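Local coordinates for protein Adp-heptose LPS heptosyltransferase II (Escherichia coli, PDB 1PSW) that transfers the second heptose from ADP-L-glycero-beta-D-manno-heptose onto heptosyl-Kdo2-lipid A while the inner core of lipopolysaccharide is being built, at residues M14-S19 with L272-A277; Y21-A26 with L138-G143; L130-Y135 with P296-K301; G143-R146 with D150-Q153. All blocks are in the same frame, centred on the assembly; numbering follows the deposited sequence.

Interaction 1: M14-S19 with L272-A277; sequences MMMSQS and LMHVAA
The carbonyl oxygen of M14, one residue ahead of the M15 that packs on H274, is gripped twice by S17: OG donates to it at 2.6 Å, and the backbone N adds a weak second bond. Both bonds lie within helix 11-27, where S17 OG is also hydrogen-bonded to Y21 OH; the helix follows the first strand of the N-terminal Rossmann-like sheet. Helix 271-278 lies between strands 264-268 and 283-287 of the second such sheet, so the contact bridges the two domains of a GT-B glycosyltransferase. The two short axes approach to 9.6 Å at 42°, and no hydrogen bond passes between them. M15 carries most of the packing. With CG anti to the backbone N (chi1 -159°), its chain turns across helix 271-278, laying CG 3.6 Å from the carbonyl O of H274, while CB lies 4.0 Å from H274 CB. A bend at chi2 puts the selenium beside V275, SE to CG2 being 4.2 Å. All four touching residues are buried. M16 approaches the imidazole obliquely, its SE 4.6 Å from the ring centroid and 36° off the ring normal, with ND1 of H274 the nearest ring atom to that selenium, at 4.1 Å.

Interaction 2: Y21-A26 with L138-G143; sequences YRTLQA and LAYDKG
T23 and A139 meet methyl to methyl, CG2 of the threonine lying 3.8 Å from CB of the alanine, at the packed centre of this buried contact. The same methyl also leans on Y140, where CG2 comes within 3.6 Å of OH and stays close to CE2 and CZ, approaching the ring obliquely while the two side chains cross at about a right angle. The threonine rotamer sorts its two branches: OG1 lies beside the backbone N (chi1 -56°) and bonds the carbonyl O of S19 one helical turn back, which leaves CG2 anti to that N and presented to the loop. L24 closes the other flank of the alanine, CD2 reaching to 3.8 Å from A139 CB. A139 CB is therefore held by two methyl groups from consecutive helix residues, and L20, one turn earlier on the helix, touches A139 too. Beyond Y140 the contact opens. D141, K142 and G143 are exposed; D141 makes no contact with segment 21-26, and K142 turns instead to D119 and R121 of the edge strand. No hydrogen bond joins the two segments, although A139 O is bonded by the hydroxyl of Y28 just past the helix. Such packing of the first sheet-flanking helix against the chain leaving helix 131-137 belongs to the N-terminal Rossmann-like domain of the GT-B fold.

Interaction 3: L130-Y135 with P296-K301; sequences LMVERY and PPLSHK
L130 and P296 form one of two apolar pairs that make up the direct contact, CD2 of the leucine resting 3.9 Å from CD of the proline and nearly as close to its CG. The two side chains cross at about a right angle, and CD2 is the branch that bears on the proline ring. Deeper in, V132 meets L298, whose CD1 sits 4.0 Å from V132 CB and equally near CG2. That methyl is aimed at the loop because CG2 stands anti to the backbone N, with CG1 in the more crowded position (chi1 68°). M16 of helix 11-27 touches both of these buried residues.

The polar bonds lie within each segment. L130 is the N-cap of helix 131-137, and its N donates to E133 OE1 at 3.1 Å, from above the carboxylate plane; the leucine has no side-chain group to return the bond, so no capping box forms. On the loop, L298 centres an inverse gamma turn, and S299 OG accepts from K301 N at 3.3 Å in an ST turn.

Helix 131-137 follows the first sheet and the loop joins two strands of the second, so this is an interdomain contact of the GT-B fold. Its apolar pairs fit closely but set no directional restraint of their own; the directional tie between helix and loop comes from the adjacent backbone bond of M131 with F294.

Interaction 4: G143-R146 with D150-Q153; sequences GIMR and DLPQ
D150 turns its carboxylate onto R146, meeting the backbone N and the guanidinium together. R146 N donates to OD2 at 3.1 Å along an almost straight path (169°), and T147 N adds a weak bond to the same oxygen. The place of OD2 is less sure, since it sits too near R146 in the model. The salt bridge to NH1 is an attraction of charges alone, because OD2 lies well out of the guanidinium plane and no N-H points at it. OD1 is over one face of that group, 3.0 Å above its plane, and the two flat groups are 45° apart. Were D150 replaced by an alanine, the R146 guanidinium would probably lose this counter-charge and the R146 backbone N its acceptor. M145 runs alongside D150 in the opposite sense, its SE 3.4 Å from the carbonyl O of D150 and 3.7 Å from CB. This surface loop lies in the chain that leads from helix 131-137 to helix 164-173, between the two Rossmann-like sheets of the GT-B fold in sequence only. L151 comes next, crossing M145 at about a right angle with CD2 4.2 Å from its CG; I136 and W128 also touch this buried leucine. At P152 the ring takes up the end of the selenomethionine M145, whose CE stands 4.3 Å from CD of the proline.

How the interactions relate
Interactions 1 and 3 both span the two GT-B domains, their centres about 8 Å apart, and M16 joins them by touching H274 in one and V132 and L298 in the other. In this fold the donor and acceptor sites generally lie in the cleft between the domains, so these two contacts probably lie close to it. Interactions 2 and 4 stay on the N-terminal side, about 10 Å apart between centres, sharing G143 and meeting where Y140 OH is 3.5 Å from P152 CD. Helix 11-27 carries interactions 1 and 2, with M14 SE 4.1 Å from Y21 OH. Interaction 4 comes no nearer than about 9 Å to interaction 1, nearest atoms, but touches interaction 3 through E133 and L151.

Interaction 1: M14-S19 with L272-A277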
loop_
_atom_site.group_PDB
_atom_site.type_symbol
_atom_site.label_atom_id
_atom_site.label_comp_id
_atom_site.label_asym_id
_atom_site.label_seq_id
_atom_site.Cartn_x
_atom_site.Cartn_y
_atom_site.Cartn_z
HETATM N N MSE A 14 2.249 4.742 -1.905
HETATM C CA MSE A 14 1.385 5.026 -3.044
HETATM C C MSE A 14 -0.078 4.852 -2.642
HETATM O O MSE A 14 -0.941 5.637 -3.031
HETATM C CB MSE A 14 1.707 4.090 -4.214
HETATM C CG MSE A 14 0.847 4.326 -5.460
HETATM SE SE MSE A 14 0.978 6.150 -6.165
HETATM C CE MSE A 14 2.779 6.075 -6.850
HETATM N N MSE A 15 -0.358 3.821 -1.861
HETATM C CA MSE A 15 -1.719 3.583 -1.427
HETATM C C MSE A 15 -2.158 4.790 -0.582
HETATM O O MSE A 15 -3.260 5.311 -0.755
HETATM C CB MSE A 15 -1.777 2.278 -0.618
HETATM C CG MSE A 15 -3.180 1.632 -0.532
HETATM SE SE MSE A 15 -3.909 1.136 -2.265
HETATM C CE MSE A 15 -5.353 2.444 -2.395
HETATM N N MSE A 16 -1.288 5.245 0.321
HETATM C CA MSE A 16 -1.611 6.392 1.166
HETATM C C MSE A 16 -1.835 7.662 0.353
HETATM O O MSE A 16 -2.642 8.499 0.731
HETATM C CB MSE A 16 -0.489 6.672 2.175
HETATM C CG MSE A 16 -0.179 5.537 3.097
HETATM SE SE MSE A 16 -1.774 4.868 3.880
HETATM C CE MSE A 16 -2.138 6.331 5.026
ATOM N N SER A 17 -1.117 7.807 -0.757
ATOM C CA SER A 17 -1.248 9.007 -1.565
ATOM C C SER A 17 -2.639 9.135 -2.163
ATOM O O SER A 17 -3.037 10.221 -2.584
ATOM C CB SER A 17 -0.183 9.049 -2.666
ATOM O OG SER A 17 -0.396 8.069 -3.665
ATOM N N GLN A 18 -3.399 8.046 -2.186
ATOM C CA GLN A 18 -4.744 8.141 -2.724
ATOM C C GLN A 18 -5.565 9.119 -1.890
ATOM O O GLN A 18 -6.483 9.749 -2.399
ATOM C CB GLN A 18 -5.453 6.784 -2.737
ATOM C CG GLN A 18 -6.746 6.838 -3.541
ATOM C CD GLN A 18 -7.618 5.610 -3.377
ATOM O OE1 GLN A 18 -8.560 5.394 -4.146
ATOM N NE2 GLN A 18 -7.315 4.802 -2.372
ATOM N N SER A 19 -5.250 9.241 -0.603
ATOM C CA SER A 19 -5.988 10.167 0.253
ATOM C C SER A 19 -5.842 11.602 -0.229
ATOM O O SER A 19 -6.780 12.395 -0.124
ATOM C CB SER A 19 -5.512 10.071 1.701
ATOM O OG SER A 19 -5.953 8.861 2.287
ATOM N N LEU A 272 1.622 -4.230 1.022
ATOM C CA LEU A 272 0.374 -4.917 0.706
ATOM C C LEU A 272 -0.635 -4.830 1.839
ATOM O O LEU A 272 -1.835 -4.952 1.609
ATOM C CB LEU A 272 0.636 -6.378 0.326
ATOM C CG LEU A 272 1.352 -6.587 -1.022
ATOM C CD1 LEU A 272 1.590 -8.084 -1.221
ATOM C CD2 LEU A 272 0.505 -6.027 -2.173
HETATM N N MSE A 273 -0.162 -4.622 3.063
HETATM C CA MSE A 273 -1.069 -4.482 4.199
HETATM C C MSE A 273 -2.023 -3.330 3.882
HETATM O O MSE A 273 -3.236 -3.442 4.036
HETATM C CB MSE A 273 -0.287 -4.138 5.467
HETATM C CG MSE A 273 -1.148 -3.951 6.717
HETATM SE SE MSE A 273 -0.118 -3.391 8.271
HETATM C CE MSE A 273 -0.045 -1.480 7.729
ATOM N N HIS A 274 -1.452 -2.218 3.439
ATOM C CA HIS A 274 -2.237 -1.035 3.091
ATOM C C HIS A 274 -3.232 -1.294 1.971
ATOM O O HIS A 274 -4.321 -0.713 1.956
ATOM C CB HIS A 274 -1.294 0.111 2.740
ATOM C CG HIS A 274 -0.428 0.511 3.887
ATOM N ND1 HIS A 274 -0.943 1.052 5.043
ATOM C CD2 HIS A 274 0.894 0.330 4.112
ATOM C CE1 HIS A 274 0.023 1.182 5.937
ATOM N NE2 HIS A 274 1.146 0.749 5.396
ATOM N N VAL A 275 -2.860 -2.163 1.038
ATOM C CA VAL A 275 -3.752 -2.509 -0.056
ATOM C C VAL A 275 -4.967 -3.253 0.510
ATOM O O VAL A 275 -6.103 -2.910 0.192
ATOM C CB VAL A 275 -3.030 -3.383 -1.114
ATOM C CG1 VAL A 275 -4.022 -3.857 -2.170
ATOM C CG2 VAL A 275 -1.910 -2.574 -1.777
ATOM N N ALA A 276 -4.727 -4.258 1.354
ATOM C CA ALA A 276 -5.814 -5.024 1.962
ATOM C C ALA A 276 -6.732 -4.103 2.778
ATOM O O ALA A 276 -7.958 -4.237 2.741
ATOM C CB ALA A 276 -5.237 -6.129 2.856
ATOM N N ALA A 277 -6.132 -3.165 3.506
ATOM C CA ALA A 277 -6.880 -2.209 4.324
ATOM C C ALA A 277 -7.797 -1.340 3.461
ATOM O O ALA A 277 -8.930 -1.061 3.837
ATOM C CB ALA A 277 -5.908 -1.322 5.118
#

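Interaction 2: Y21-A26 with L138-G143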
loop_
_atom_site.group_PDB
_atom_site.type_symbol
_atom_site.label_atom_id
_atom_site.label_comp_id
_atom_site.label_asym_id
_atom_site.label_seq_id
_atom_site.Cartn_x
_atom_site.Cartn_y
_atom_site.Cartn_z
ATOM N N TYR A 21 -5.343 12.480 -3.398
ATOM C CA TYR A 21 -6.144 12.565 -4.624
ATOM C C TYR A 21 -7.633 12.690 -4.298
ATOM O O TYR A 21 -8.347 13.483 -4.921
ATOM C CB TYR A 21 -5.923 11.339 -5.531
ATOM C CG TYR A 21 -4.459 10.970 -5.734
ATOM C CD1 TYR A 21 -3.460 11.937 -5.651
ATOM C CD2 TYR A 21 -4.072 9.649 -5.962
ATOM C CE1 TYR A 21 -2.111 11.604 -5.774
ATOM C CE2 TYR A 21 -2.728 9.300 -6.093
ATOM C CZ TYR A 21 -1.753 10.287 -5.991
ATOM O OH TYR A 21 -0.425 9.959 -6.074
ATOM N N ARG A 22 -8.101 11.906 -3.327
ATOM C CA ARG A 22 -9.497 11.963 -2.916
ATOM C C ARG A 22 -9.799 13.330 -2.317
ATOM O O ARG A 22 -10.862 13.894 -2.548
ATOM C CB ARG A 22 -9.811 10.876 -1.879
ATOM C CG ARG A 22 -9.837 9.443 -2.404
ATOM C CD ARG A 22 -10.456 8.517 -1.370
ATOM N NE ARG A 22 -11.875 8.803 -1.193
ATOM C CZ ARG A 22 -12.614 8.392 -0.166
ATOM N NH1 ARG A 22 -12.074 7.670 0.807
ATOM N NH2 ARG A 22 -13.908 8.690 -0.119
ATOM N N THR A 23 -8.861 13.862 -1.540
ATOM C CA THR A 23 -9.063 15.160 -0.919
ATOM C C THR A 23 -9.044 16.284 -1.956
ATOM O O THR A 23 -9.830 17.231 -1.866
ATOM C CB THR A 23 -8.001 15.425 0.170
ATOM O OG1 THR A 23 -8.044 14.365 1.131
ATOM C CG2 THR A 23 -8.274 16.744 0.884
ATOM N N LEU A 24 -8.168 16.176 -2.950
ATOM C CA LEU A 24 -8.077 17.198 -3.990
ATOM C C LEU A 24 -9.377 17.332 -4.771
ATOM O O LEU A 24 -9.800 18.436 -5.100
ATOM C CB LEU A 24 -6.939 16.876 -4.960
ATOM C CG LEU A 24 -5.519 17.142 -4.455
ATOM C CD1 LEU A 24 -4.517 16.526 -5.413
ATOM C CD2 LEU A 24 -5.289 18.632 -4.316
ATOM N N GLN A 25 -10.004 16.203 -5.068
ATOM C CA GLN A 25 -11.248 16.210 -5.813
ATOM C C GLN A 25 -12.433 16.659 -4.971
ATOM O O GLN A 25 -13.481 17.017 -5.502
ATOM C CB GLN A 25 -11.484 14.832 -6.416
ATOM C CG GLN A 25 -10.406 14.493 -7.447
ATOM C CD GLN A 25 -10.828 13.426 -8.431
ATOM O OE1 GLN A 25 -10.365 13.399 -9.575
ATOM N NE2 GLN A 25 -11.710 12.536 -7.996
ATOM N N ALA A 26 -12.261 16.655 -3.655
ATOM C CA ALA A 26 -13.322 17.091 -2.764
ATOM C C ALA A 26 -13.184 18.588 -2.469
ATOM O O ALA A 26 -14.160 19.239 -2.109
ATOM C CB ALA A 26 -13.268 16.296 -1.464
ATOM N N LEU A 138 -1.347 18.552 2.292
ATOM C CA LEU A 138 -0.834 19.266 1.123
ATOM C C LEU A 138 -1.913 19.844 0.212
ATOM O O LEU A 138 -1.645 20.755 -0.569
ATOM C CB LEU A 138 0.083 18.358 0.303
ATOM C CG LEU A 138 1.333 17.834 1.016
ATOM C CD1 LEU A 138 2.132 16.982 0.042
ATOM C CD2 LEU A 138 2.184 18.993 1.535
ATOM N N ALA A 139 -3.128 19.317 0.314
ATOM C CA ALA A 139 -4.232 19.789 -0.509
ATOM C C ALA A 139 -4.796 21.105 0.019
ATOM O O ALA A 139 -5.658 21.715 -0.614
ATOM C CB ALA A 139 -5.335 18.735 -0.559
ATOM N N TYR A 140 -4.318 21.538 1.179
ATOM C CA TYR A 140 -4.791 22.781 1.774
ATOM C C TYR A 140 -3.736 23.876 1.716
ATOM O O TYR A 140 -2.539 23.599 1.585
ATOM C CB TYR A 140 -5.222 22.529 3.222
ATOM C CG TYR A 140 -6.400 21.586 3.315
ATOM C CD1 TYR A 140 -7.697 22.033 3.072
ATOM C CD2 TYR A 140 -6.212 20.231 3.589
ATOM C CE1 TYR A 140 -8.779 21.151 3.097
ATOM C CE2 TYR A 140 -7.284 19.343 3.616
ATOM C CZ TYR A 140 -8.563 19.809 3.371
ATOM O OH TYR A 140 -9.615 18.924 3.419
ATOM N N ASP A 141 -4.182 25.126 1.808
ATOM C CA ASP A 141 -3.267 26.264 1.761
ATOM C C ASP A 141 -2.280 26.220 2.921
ATOM O O ASP A 141 -2.624 25.810 4.026
ATOM C CB ASP A 141 -4.050 27.578 1.786
ATOM C CG ASP A 141 -4.975 27.727 0.593
ATOM O OD1 ASP A 141 -4.497 27.590 -0.554
ATOM O OD2 ASP A 141 -6.181 27.983 0.801
ATOM N N LYS A 142 -1.054 26.657 2.657
ATOM C CA LYS A 142 0.014 26.656 3.651
ATOM C C LYS A 142 -0.361 27.180 5.041
ATOM O O LYS A 142 -0.452 26.412 6.000
ATOM C CB LYS A 142 1.217 27.442 3.121
ATOM C CG LYS A 142 2.484 27.247 3.932
ATOM C CD LYS A 142 3.617 28.099 3.394
ATOM C CE LYS A 142 4.902 27.852 4.162
ATOM N NZ LYS A 142 6.007 28.728 3.678
ATOM N N GLY A 143 -0.579 28.485 5.151
ATOM C CA GLY A 143 -0.914 29.065 6.441
ATOM C C GLY A 143 -2.309 28.791 6.971
ATOM O O GLY A 143 -2.995 29.711 7.416
#

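Interaction 3: L130-Y135 with P296-K301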
loop_
_atom_site.group_PDB
_atom_site.type_symbol
_atom_site.label_atom_id
_atom_site.label_comp_id
_atom_site.label_asym_id
_atom_site.label_seq_id
_atom_site.Cartn_x
_atom_site.Cartn_y
_atom_site.Cartn_z
ATOM N N LEU A 130 0.608 10.902 11.577
ATOM C CA LEU A 130 0.302 9.899 10.559
ATOM C C LEU A 130 0.703 10.333 9.157
ATOM O O LEU A 130 0.523 11.485 8.790
ATOM C CB LEU A 130 -1.198 9.576 10.581
ATOM C CG LEU A 130 -1.756 9.067 11.918
ATOM C CD1 LEU A 130 -3.230 8.708 11.762
ATOM C CD2 LEU A 130 -0.959 7.858 12.367
HETATM N N MSE A 131 1.251 9.406 8.379
HETATM C CA MSE A 131 1.642 9.715 7.017
HETATM C C MSE A 131 0.437 10.163 6.206
HETATM O O MSE A 131 0.556 11.065 5.384
HETATM C CB MSE A 131 2.274 8.501 6.327
HETATM C CG MSE A 131 2.190 8.567 4.798
HETATM SE SE MSE A 131 3.175 7.171 3.867
HETATM C CE MSE A 131 4.699 8.187 3.257
ATOM N N VAL A 132 -0.722 9.545 6.434
ATOM C CA VAL A 132 -1.928 9.910 5.685
ATOM C C VAL A 132 -2.308 11.367 5.924
ATOM O O VAL A 132 -2.779 12.056 5.009
ATOM C CB VAL A 132 -3.149 9.020 6.055
ATOM C CG1 VAL A 132 -3.604 9.284 7.495
ATOM C CG2 VAL A 132 -4.289 9.295 5.087
ATOM N N GLU A 133 -2.109 11.839 7.150
ATOM C CA GLU A 133 -2.415 13.223 7.472
ATOM C C GLU A 133 -1.440 14.141 6.732
ATOM O O GLU A 133 -1.831 15.195 6.238
ATOM C CB GLU A 133 -2.327 13.452 8.985
ATOM C CG GLU A 133 -3.288 12.569 9.775
ATOM C CD GLU A 133 -3.050 12.632 11.274
ATOM O OE1 GLU A 133 -1.875 12.768 11.684
ATOM O OE2 GLU A 133 -4.030 12.521 12.041
ATOM N N ARG A 134 -0.177 13.734 6.639
ATOM C CA ARG A 134 0.813 14.551 5.953
ATOM C C ARG A 134 0.512 14.716 4.470
ATOM O O ARG A 134 0.745 15.786 3.904
ATOM C CB ARG A 134 2.218 13.973 6.146
ATOM C CG ARG A 134 2.646 13.971 7.606
ATOM C CD ARG A 134 4.062 13.456 7.812
ATOM N NE ARG A 134 4.317 13.251 9.234
ATOM C CZ ARG A 134 5.455 12.788 9.742
ATOM N NH1 ARG A 134 6.470 12.480 8.942
ATOM N NH2 ARG A 134 5.569 12.615 11.055
ATOM N N TYR A 135 -0.001 13.670 3.831
ATOM C CA TYR A 135 -0.337 13.762 2.411
ATOM C C TYR A 135 -1.561 14.642 2.223
ATOM O O TYR A 135 -1.577 15.533 1.379
ATOM C CB TYR A 135 -0.623 12.380 1.811
ATOM C CG TYR A 135 0.614 11.578 1.486
ATOM C CD1 TYR A 135 1.834 12.207 1.224
ATOM C CD2 TYR A 135 0.560 10.189 1.399
ATOM C CE1 TYR A 135 2.964 11.470 0.884
ATOM C CE2 TYR A 135 1.684 9.447 1.058
ATOM C CZ TYR A 135 2.886 10.097 0.801
ATOM O OH TYR A 135 4.005 9.369 0.460
ATOM N N PRO A 296 -0.332 3.067 10.176
ATOM C CA PRO A 296 -1.201 1.973 10.611
ATOM C C PRO A 296 -2.168 1.546 9.513
ATOM O O PRO A 296 -2.442 2.300 8.583
ATOM C CB PRO A 296 -1.927 2.573 11.812
ATOM C CG PRO A 296 -2.068 4.012 11.416
ATOM C CD PRO A 296 -0.703 4.332 10.836
ATOM N N PRO A 297 -2.676 0.309 9.594
ATOM C CA PRO A 297 -3.621 -0.138 8.566
ATOM C C PRO A 297 -4.916 0.640 8.782
ATOM O O PRO A 297 -5.519 0.561 9.852
ATOM C CB PRO A 297 -3.759 -1.639 8.844
ATOM C CG PRO A 297 -3.443 -1.763 10.306
ATOM C CD PRO A 297 -2.306 -0.793 10.499
ATOM N N LEU A 298 -5.323 1.413 7.776
ATOM C CA LEU A 298 -6.521 2.242 7.884
ATOM C C LEU A 298 -7.769 1.484 7.454
ATOM O O LEU A 298 -8.202 1.572 6.310
ATOM C CB LEU A 298 -6.355 3.510 7.039
ATOM C CG LEU A 298 -5.122 4.379 7.323
ATOM C CD1 LEU A 298 -5.040 5.506 6.299
ATOM C CD2 LEU A 298 -5.199 4.942 8.729
ATOM N N SER A 299 -8.341 0.738 8.394
ATOM C CA SER A 299 -9.530 -0.062 8.155
ATOM C C SER A 299 -10.103 -0.488 9.492
ATOM O O SER A 299 -9.357 -0.815 10.416
ATOM C CB SER A 299 -9.173 -1.310 7.340
ATOM O OG SER A 299 -10.306 -2.155 7.161
ATOM N N HIS A 300 -11.425 -0.487 9.593
ATOM C CA HIS A 300 -12.080 -0.900 10.825
ATOM C C HIS A 300 -12.062 -2.420 10.987
ATOM O O HIS A 300 -12.327 -2.927 12.071
ATOM C CB HIS A 300 -13.530 -0.422 10.850
ATOM C CG HIS A 300 -13.684 1.056 11.004
ATOM N ND1 HIS A 300 -14.919 1.668 11.071
ATOM C CD2 HIS A 300 -12.770 2.052 11.111
ATOM C CE1 HIS A 300 -14.760 2.971 11.211
ATOM N NE2 HIS A 300 -13.462 3.231 11.239
ATOM N N LYS A 301 -11.731 -3.137 9.914
ATOM C CA LYS A 301 -11.716 -4.595 9.949
ATOM C C LYS A 301 -10.324 -5.173 10.150
ATOM O O LYS A 301 -10.125 -6.380 10.040
ATOM C CB LYS A 301 -12.348 -5.155 8.668
ATOM C CG LYS A 301 -13.803 -4.726 8.468
ATOM C CD LYS A 301 -14.517 -5.582 7.430
ATOM C CE LYS A 301 -15.989 -5.202 7.341
ATOM N NZ LYS A 301 -16.808 -6.212 6.608
#

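Interaction 4: G143-R146 with D150-Q153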
loop_
_atom_site.group_PDB
_atom_site.type_symbol
_atom_site.label_atom_id
_atom_site.label_comp_id
_atom_site.label_asym_id
_atom_site.label_seq_id
_atom_site.Cartn_x
_atom_site.Cartn_y
_atom_site.Cartn_z
ATOM N N GLY A 143 -0.579 28.485 5.151
ATOM C CA GLY A 143 -0.914 29.065 6.441
ATOM C C GLY A 143 -2.309 28.791 6.971
ATOM O O GLY A 143 -2.995 29.711 7.416
ATOM N N ILE A 144 -2.739 27.534 6.941
ATOM C CA ILE A 144 -4.068 27.190 7.434
ATOM C C ILE A 144 -4.013 26.036 8.433
ATOM O O ILE A 144 -4.609 26.106 9.507
ATOM C CB ILE A 144 -5.015 26.788 6.282
ATOM C CG1 ILE A 144 -5.011 27.864 5.193
ATOM C CG2 ILE A 144 -6.425 26.591 6.817
ATOM C CD1 ILE A 144 -5.505 29.221 5.652
HETATM N N MSE A 145 -3.298 24.975 8.073
HETATM C CA MSE A 145 -3.176 23.806 8.937
HETATM C C MSE A 145 -1.876 23.832 9.745
HETATM O O MSE A 145 -0.786 23.899 9.176
HETATM C CB MSE A 145 -3.210 22.515 8.101
HETATM C CG MSE A 145 -4.349 22.389 7.076
HETATM SE SE MSE A 145 -6.143 22.584 7.801
HETATM C CE MSE A 145 -7.025 23.349 6.254
ATOM N N ARG A 146 -1.992 23.779 11.070
ATOM C CA ARG A 146 -0.820 23.765 11.941
ATOM C C ARG A 146 -0.645 22.367 12.509
ATOM O O ARG A 146 0.475 21.923 12.749
ATOM C CB ARG A 146 -0.978 24.775 13.077
ATOM C CG ARG A 146 -2.242 24.595 13.873
ATOM C CD ARG A 146 -2.435 25.707 14.884
ATOM N NE ARG A 146 -3.807 25.724 15.382
ATOM C CZ ARG A 146 -4.869 25.980 14.624
ATOM N NH1 ARG A 146 -4.717 26.245 13.332
ATOM N NH2 ARG A 146 -6.083 25.963 15.156
ATOM N N ASP A 150 -6.604 20.248 12.639
ATOM C CA ASP A 150 -7.235 21.273 11.815
ATOM C C ASP A 150 -7.806 20.723 10.514
ATOM O O ASP A 150 -8.592 21.393 9.846
ATOM C CB ASP A 150 -6.250 22.390 11.473
ATOM C CG ASP A 150 -5.797 23.156 12.692
ATOM O OD1 ASP A 150 -6.602 23.298 13.636
ATOM O OD2 ASP A 150 -4.642 23.619 12.693
ATOM N N LEU A 151 -7.414 19.510 10.147
ATOM C CA LEU A 151 -7.899 18.914 8.913
ATOM C C LEU A 151 -9.396 18.673 8.930
ATOM O O LEU A 151 -9.930 18.090 9.877
ATOM C CB LEU A 151 -7.185 17.589 8.644
ATOM C CG LEU A 151 -5.710 17.654 8.269
ATOM C CD1 LEU A 151 -5.168 16.237 8.153
ATOM C CD2 LEU A 151 -5.541 18.409 6.952
ATOM N N PRO A 152 -10.100 19.133 7.883
ATOM C CA PRO A 152 -11.550 18.933 7.814
ATOM C C PRO A 152 -11.868 17.441 7.925
ATOM O O PRO A 152 -11.264 16.621 7.236
ATOM C CB PRO A 152 -11.905 19.502 6.444
ATOM C CG PRO A 152 -10.924 20.615 6.290
ATOM C CD PRO A 152 -9.635 19.991 6.776
ATOM N N GLN A 153 -12.813 17.103 8.794
ATOM C CA GLN A 153 -13.207 15.719 9.007
ATOM C C GLN A 153 -14.527 15.447 8.293
ATOM O O GLN A 153 -15.326 16.356 8.083
ATOM C CB GLN A 153 -13.361 15.450 10.508
ATOM C CG GLN A 153 -12.065 15.601 11.302
ATOM C CD GLN A 153 -11.209 14.348 11.278
ATOM O OE1 GLN A 153 -9.983 14.421 11.326
ATOM N NE2 GLN A 153 -11.855 13.189 11.225
#